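Local coordinates for protein CaaX farnesyltransferase alpha subunit Ram2 (Aspergillus fumigatus, PDB 4L9P) that probably serves as the alpha subunit of the heterodimeric enzyme that attaches farnesyl groups to proteins ending in a CAAX motif, at residues 146-154 and 163-171. The protein carries 1 engineered substitution. Residues are numbered along the deposited sequence; the frame is centred on the assembly and turned at random. Where two conformers were deposited one is given.
Sequences EQDFLMEMF and VWTYRHWLV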
ATOM      1  N   GLU A 146     -22.844  -9.503  16.198  1.00  6.02           N
ATOM      2  CA  GLU A 146     -21.576  -8.956  15.656  1.00  5.98           C
ATOM      3  C   GLU A 146     -21.531  -9.169  14.144  1.00  5.42           C
ATOM      4  O   GLU A 146     -21.148  -8.215  13.381  1.00  6.13           O
ATOM      5  CB  GLU A 146     -20.386  -9.685  16.313  1.00  6.29           C
ATOM      6  CG  GLU A 146     -19.017  -9.205  15.795  1.00  6.60           C
ATOM      7  CD  GLU A 146     -18.669  -7.811  16.220  1.00  7.32           C
ATOM      8  OE1 GLU A 146     -19.462  -7.118  16.903  1.00  8.44           O
ATOM      9  OE2 GLU A 146     -17.593  -7.306  15.805  1.00  7.65           O
ATOM     10  N   GLN A 147     -21.825 -10.359  13.620  1.00  5.30           N
ATOM     11  CA  GLN A 147     -21.787 -10.574  12.137  1.00  5.69           C
ATOM     12  C   GLN A 147     -22.800  -9.649  11.443  1.00  6.23           C
ATOM     13  O   GLN A 147     -22.495  -9.064  10.379  1.00  6.37           O
ATOM     14  CB  GLN A 147     -22.018 -12.062  11.807  1.00  6.58           C
ATOM     15  CG  GLN A 147     -20.840 -12.937  12.237  1.00  6.68           C
ATOM     16  CD  GLN A 147     -21.200 -14.391  12.247  1.00  7.19           C
ATOM     17  OE1 GLN A 147     -22.300 -14.769  12.679  1.00  9.03           O
ATOM     18  NE2 GLN A 147     -20.296 -15.250  11.757  1.00  8.09           N
ATOM     19  N   ASP A 148     -23.959  -9.440  12.037  1.00  6.55           N
ATOM     20  CA  ASP A 148     -24.929  -8.536  11.427  1.00  5.79           C
ATOM     21  C   ASP A 148     -24.412  -7.096  11.367  1.00  5.65           C
ATOM     22  O   ASP A 148     -24.690  -6.389  10.394  1.00  6.86           O
ATOM     23  CB  ASP A 148     -26.251  -8.528  12.254  1.00  7.27           C
ATOM     24  CG  ASP A 148     -27.139  -9.708  11.932  1.00  9.20           C
ATOM     25  OD1 ASP A 148     -26.746 -10.608  11.182  1.00  9.29           O
ATOM     26  OD2 ASP A 148     -28.253  -9.749  12.460  1.00 11.35           O
ATOM     27  N   PHE A 149     -23.691  -6.649  12.393  1.00  5.75           N
ATOM     28  CA  PHE A 149     -23.137  -5.309  12.323  1.00  5.26           C
ATOM     29  C   PHE A 149     -22.148  -5.224  11.153  1.00  4.72           C
ATOM     30  O   PHE A 149     -22.120  -4.198  10.406  1.00  4.92           O
ATOM     31  CB  PHE A 149     -22.406  -4.879  13.617  1.00  6.06           C
ATOM     32  CG  PHE A 149     -21.956  -3.457  13.516  1.00  5.96           C
ATOM     33  CD1 PHE A 149     -22.917  -2.454  13.474  1.00  7.88           C
ATOM     34  CD2 PHE A 149     -20.626  -3.136  13.358  1.00  6.86           C
ATOM     35  CE1 PHE A 149     -22.553  -1.134  13.238  1.00  7.95           C
ATOM     36  CE2 PHE A 149     -20.225  -1.782  13.193  1.00  7.37           C
ATOM     37  CZ  PHE A 149     -21.195  -0.801  13.096  1.00  8.01           C
ATOM     38  N   LEU A 150     -21.285  -6.233  10.973  1.00  4.67           N
ATOM     39  CA  LEU A 150     -20.337  -6.165   9.867  1.00  4.19           C
ATOM     40  C   LEU A 150     -21.139  -6.115   8.548  1.00  3.82           C
ATOM     41  O   LEU A 150     -20.726  -5.374   7.615  1.00  4.10           O
ATOM     42  CB  LEU A 150     -19.421  -7.385   9.857  1.00  4.52           C
ATOM     43  CG  LEU A 150     -18.629  -7.485  11.170  1.00  4.70           C
ATOM     44  CD1 LEU A 150     -17.655  -8.656  11.022  1.00  6.06           C
ATOM     45  CD2 LEU A 150     -17.914  -6.189  11.550  1.00  5.83           C
ATOM     46  N   MET A 151     -22.264  -6.821   8.429  1.00  4.44           N
ATOM     47  CA  MET A 151     -23.063  -6.713   7.215  1.00  5.05           C
ATOM     48  C   MET A 151     -23.741  -5.364   7.046  1.00  4.65           C
ATOM     49  O   MET A 151     -23.947  -4.952   5.892  1.00  6.66           O
ATOM     50  CB  MET A 151     -24.105  -7.825   7.167  1.00  5.87           C
ATOM     51  CG  MET A 151     -23.442  -9.223   7.040  1.00  6.63           C
ATOM     52  SD  MET A 151     -22.408  -9.409   5.575  1.00  7.91           S
ATOM     53  CE  MET A 151     -23.653  -9.896   4.376  1.00 10.15           C
ATOM     54  N   GLU A 152     -24.037  -4.639   8.135  1.00  5.63           N
ATOM     55  CA  GLU A 152     -24.487  -3.252   8.030  0.56  6.64           C
ATOM     56  C   GLU A 152     -23.412  -2.404   7.362  1.00  5.34           C
ATOM     57  O   GLU A 152     -23.699  -1.507   6.539  1.00  7.01           O
ATOM     58  CB  GLU A 152     -24.752  -2.665   9.423  0.56  9.38           C
ATOM     59  CG  GLU A 152     -25.675  -1.463   9.397  0.56 11.78           C
ATOM     60  CD  GLU A 152     -26.282  -1.083  10.777  0.56 14.50           C
ATOM     61  OE1 GLU A 152     -26.940  -0.042  10.875  0.56 17.17           O
ATOM     62  OE2 GLU A 152     -26.071  -1.798  11.766  0.56 14.66           O
ATOM     63  N   MET A 153     -22.148  -2.667   7.717  1.00  4.42           N
ATOM     64  CA  MET A 153     -21.045  -1.892   7.102  1.00  4.50           C
ATOM     65  C   MET A 153     -20.917  -2.275   5.640  1.00  3.67           C
ATOM     66  O   MET A 153     -20.735  -1.371   4.785  1.00  4.52           O
ATOM     67  CB  MET A 153     -19.718  -2.192   7.826  1.00  6.75           C
ATOM     68  CG  MET A 153     -19.678  -1.748   9.286  1.00  7.03           C
ATOM     69  SD  MET A 153     -19.841   0.061   9.514  1.00  9.28           S
ATOM     70  CE  MET A 153     -18.467   0.691   8.512  1.00  9.94           C
ATOM     71  N   PHE A 154     -20.938  -3.572   5.345  1.00  3.57           N
ATOM     72  CA  PHE A 154     -20.745  -3.975   3.947  1.00  3.67           C
ATOM     73  C   PHE A 154     -21.895  -3.582   3.034  1.00  4.67           C
ATOM     74  O   PHE A 154     -21.703  -3.487   1.821  1.00  6.59           O
ATOM     75  CB  PHE A 154     -20.493  -5.512   3.863  1.00  3.35           C
ATOM     76  CG  PHE A 154     -19.204  -5.946   4.466  1.00  2.95           C
ATOM     77  CD1 PHE A 154     -18.036  -5.264   4.194  1.00  3.37           C
ATOM     78  CD2 PHE A 154     -19.169  -7.093   5.257  1.00  4.93           C
ATOM     79  CE1 PHE A 154     -16.811  -5.712   4.751  1.00  4.61           C
ATOM     80  CE2 PHE A 154     -17.990  -7.545   5.783  1.00  5.87           C
ATOM     81  CZ  PHE A 154     -16.793  -6.852   5.558  1.00  4.70           C
ATOM     82  N   VAL A 163     -12.862  -3.204   7.356  1.00  3.27           N
ATOM     83  CA  VAL A 163     -13.868  -4.080   7.919  1.00  3.37           C
ATOM     84  C   VAL A 163     -13.560  -5.507   7.507  1.00  3.04           C
ATOM     85  O   VAL A 163     -13.740  -6.418   8.356  1.00  4.11           O
ATOM     86  CB  VAL A 163     -15.288  -3.671   7.441  1.00  3.58           C
ATOM     87  CG1 VAL A 163     -16.359  -4.587   8.143  1.00  5.13           C
ATOM     88  CG2 VAL A 163     -15.528  -2.186   7.778  1.00  5.05           C
ATOM     89  N   TRP A 164     -13.149  -5.802   6.266  1.00  3.68           N
ATOM     90  CA  TRP A 164     -12.734  -7.147   5.956  1.00  3.61           C
ATOM     91  C   TRP A 164     -11.543  -7.596   6.785  1.00  3.34           C
ATOM     92  O   TRP A 164     -11.512  -8.766   7.207  1.00  4.35           O
ATOM     93  CB  TRP A 164     -12.376  -7.261   4.439  1.00  3.78           C
ATOM     94  CG  TRP A 164     -13.615  -7.291   3.551  1.00  2.52           C
ATOM     95  CD1 TRP A 164     -14.094  -6.264   2.725  1.00  3.55           C
ATOM     96  CD2 TRP A 164     -14.535  -8.378   3.440  1.00  3.09           C
ATOM     97  NE1 TRP A 164     -15.238  -6.709   2.084  1.00  3.03           N
ATOM     98  CE2 TRP A 164     -15.529  -7.992   2.499  1.00  3.55           C
ATOM     99  CE3 TRP A 164     -14.606  -9.676   4.019  1.00  3.81           C
ATOM    100  CZ2 TRP A 164     -16.564  -8.871   2.093  1.00  3.94           C
ATOM    101  CZ3 TRP A 164     -15.648 -10.516   3.658  1.00  4.94           C
ATOM    102  CH2 TRP A 164     -16.639 -10.124   2.693  1.00  4.25           C
ATOM    103  N   THR A 165     -10.548  -6.739   7.014  1.00  3.83           N
ATOM    104  CA  THR A 165      -9.423  -7.106   7.856  1.00  3.31           C
ATOM    105  C   THR A 165      -9.910  -7.475   9.251  1.00  3.47           C
ATOM    106  O   THR A 165      -9.484  -8.508   9.817  1.00  4.25           O
ATOM    107  CB  THR A 165      -8.403  -5.946   7.910  1.00  4.06           C
ATOM    108  OG1 THR A 165      -7.836  -5.818   6.581  1.00  5.56           O
ATOM    109  CG2 THR A 165      -7.299  -6.259   8.922  1.00  4.59           C
ATOM    110  N   TYR A 166     -10.833  -6.664   9.789  1.00  3.62           N
ATOM    111  CA  TYR A 166     -11.385  -7.027  11.123  1.00  3.50           C
ATOM    112  C   TYR A 166     -12.090  -8.370  11.032  1.00  4.04           C
ATOM    113  O   TYR A 166     -11.934  -9.225  11.953  1.00  4.23           O
ATOM    114  CB  TYR A 166     -12.320  -5.939  11.555  1.00  3.33           C
ATOM    115  CG  TYR A 166     -13.064  -6.351  12.866  1.00  3.32           C
ATOM    116  CD1 TYR A 166     -12.438  -6.237  14.135  1.00  5.28           C
ATOM    117  CD2 TYR A 166     -14.322  -6.942  12.780  1.00  3.88           C
ATOM    118  CE1 TYR A 166     -13.111  -6.661  15.281  1.00  6.52           C
ATOM    119  CE2 TYR A 166     -14.981  -7.385  13.927  1.00  5.33           C
ATOM    120  CZ  TYR A 166     -14.341  -7.223  15.154  1.00  5.92           C
ATOM    121  OH  TYR A 166     -14.980  -7.599  16.323  1.00  7.02           O
ATOM    122  N   ARG A 167     -12.858  -8.623   9.984  1.00  3.38           N
ATOM    123  CA  ARG A 167     -13.594  -9.888   9.934  1.00  3.12           C
ATOM    124  C   ARG A 167     -12.629 -11.079   9.811  1.00  4.30           C
ATOM    125  O   ARG A 167     -12.916 -12.148  10.370  1.00  4.65           O
ATOM    126  CB  ARG A 167     -14.644  -9.871   8.797  1.00  3.87           C
ATOM    127  CG  ARG A 167     -15.709 -11.006   8.999  1.00  4.99           C
ATOM    128  CD  ARG A 167     -16.887 -10.880   8.056  1.00  6.33           C
ATOM    129  NE  ARG A 167     -17.875 -11.875   8.450  1.00  7.71           N
ATOM    130  CZ  ARG A 167     -19.180 -11.791   8.240  1.00  6.52           C
ATOM    131  NH1 ARG A 167     -19.688 -10.761   7.570  1.00  7.74           N
ATOM    132  NH2 ARG A 167     -19.971 -12.750   8.767  1.00  7.64           N
ATOM    133  N   HIS A 168     -11.469 -10.917   9.141  1.00  3.84           N
ATOM    134  CA  HIS A 168     -10.499 -12.025   9.119  1.00  4.46           C
ATOM    135  C   HIS A 168     -10.006 -12.267  10.554  1.00  4.56           C
ATOM    136  O   HIS A 168      -9.930 -13.446  10.978  1.00  5.07           O
ATOM    137  CB  HIS A 168      -9.261 -11.579   8.294  1.00  5.74           C
ATOM    138  CG  HIS A 168      -8.098 -12.496   8.445  1.00  9.44           C
ATOM    139  ND1 HIS A 168      -7.932 -13.586   7.617  1.00 12.11           N
ATOM    140  CD2 HIS A 168      -7.108 -12.571   9.385  1.00 10.89           C
ATOM    141  CE1 HIS A 168      -6.872 -14.287   8.017  1.00 11.50           C
ATOM    142  NE2 HIS A 168      -6.350 -13.700   9.085  1.00 10.75           N
ATOM    143  N   TRP A 169      -9.694 -11.208  11.303  1.00  5.10           N
ATOM    144  CA  TRP A 169      -9.243 -11.378  12.684  1.00  5.26           C
ATOM    145  C   TRP A 169     -10.353 -12.081  13.495  1.00  5.31           C
ATOM    146  O   TRP A 169     -10.046 -12.975  14.327  1.00  6.32           O
ATOM    147  CB  TRP A 169      -8.901  -9.988  13.296  1.00  5.73           C
ATOM    148  CG  TRP A 169      -8.638 -10.119  14.757  1.00  7.19           C
ATOM    149  CD1 TRP A 169      -7.454 -10.474  15.385  1.00 10.46           C
ATOM    150  CD2 TRP A 169      -9.617 -10.054  15.774  1.00  7.48           C
ATOM    151  NE1 TRP A 169      -7.646 -10.591  16.725  1.00 12.04           N
ATOM    152  CE2 TRP A 169      -8.966 -10.353  17.009  1.00 10.12           C
ATOM    153  CE3 TRP A 169     -10.979  -9.747  15.770  1.00  7.28           C
ATOM    154  CZ2 TRP A 169      -9.659 -10.375  18.233  1.00 11.75           C
ATOM    155  CZ3 TRP A 169     -11.667  -9.812  17.006  1.00  8.83           C
ATOM    156  CH2 TRP A 169     -10.990 -10.117  18.197  1.00 10.32           C
ATOM    157  N   LEU A 170     -11.611 -11.677  13.306  1.00  4.85           N
ATOM    158  CA  LEU A 170     -12.721 -12.240  14.083  1.00  4.40           C
ATOM    159  C   LEU A 170     -12.826 -13.721  13.805  1.00  4.70           C
ATOM    160  O   LEU A 170     -13.056 -14.534  14.773  1.00  5.55           O
ATOM    161  CB  LEU A 170     -13.987 -11.503  13.678  1.00  5.60           C
ATOM    162  CG  LEU A 170     -15.243 -11.908  14.459  1.00  5.17           C
ATOM    163  CD1 LEU A 170     -15.224 -11.243  15.845  1.00  5.75           C
ATOM    164  CD2 LEU A 170     -16.470 -11.459  13.654  1.00  7.24           C
ATOM    165  N   VAL A 171     -12.710 -14.130  12.556  1.00  5.23           N
ATOM    166  CA  VAL A 171     -12.767 -15.550  12.225  1.00  5.72           C
ATOM    167  C   VAL A 171     -11.649 -16.337  12.888  1.00  5.67           C
ATOM    168  O   VAL A 171     -11.916 -17.430  13.442  1.00  6.19           O
ATOM    169  CB  VAL A 171     -12.745 -15.735  10.684  1.00  4.83           C
ATOM    170  CG1 VAL A 171     -12.519 -17.208  10.325  1.00  5.53           C
ATOM    171  CG2 VAL A 171     -14.019 -15.204  10.091  1.00  5.62           C
TER
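Phe154 lays its ring over one face of the Trp164 indole in an offset stack, its centroid 4.1 Å from that of the five-membered ring and the planes 26° apart. CZ of Phe154 lies over the centre of the indole. Although Trp164 leaves its backbone heading away from helix 146-154, its first torsion, which sets CG beside the backbone N, lets the ring end swing back under the phenyl; NE1 is tied to Ala158 O in the intervening turn. Val163 CG1 also reaches the phenyl, 3.5 Å from Phe154 CZ, while its two methyls lean on Met153 CB. In the middle, Leu150 is a knob in the hole formed by Val163, Tyr166, Arg167 and Leu170, its branches parted: CD1 rests on the Arg167 chain, 3.7 Å from Arg167 CG, and CD2 approaches Tyr166 CD2 at 3.9 Å. Arg167 returns the fit, a knob among Gln147, Leu150, Met151 and Phe154. Extended from CG to NE, it carries its guanidinium across the interface, where Leu150 CD1 lies over one face and Met151 SD meets the edge, 3.6 Å from Arg167 NH1. Its NH2 passes Gln147 CG and forms salt bridges with Asp185 and Glu182 of the next helix, which would offset the charge of this buried group. At the far end Tyr166 OH donates to Glu146 OE2 (2.7 Å), reaching the oxygen from above the carboxylate plane, 40° out of it; Arg129 salt-bridges the same oxygen from helix 123-133. The axes of segments 146-154 and 163-171 run nearly antiparallel (161°), 10.9 Å apart at their closest approach. This buried interface, with its reciprocal knobs-into-holes packing, joins the two helices of one antiparallel hairpin of the TPR-like prenyltransferase alpha repeat, flanked in the superhelical stack by helices 123-133 and 180-192.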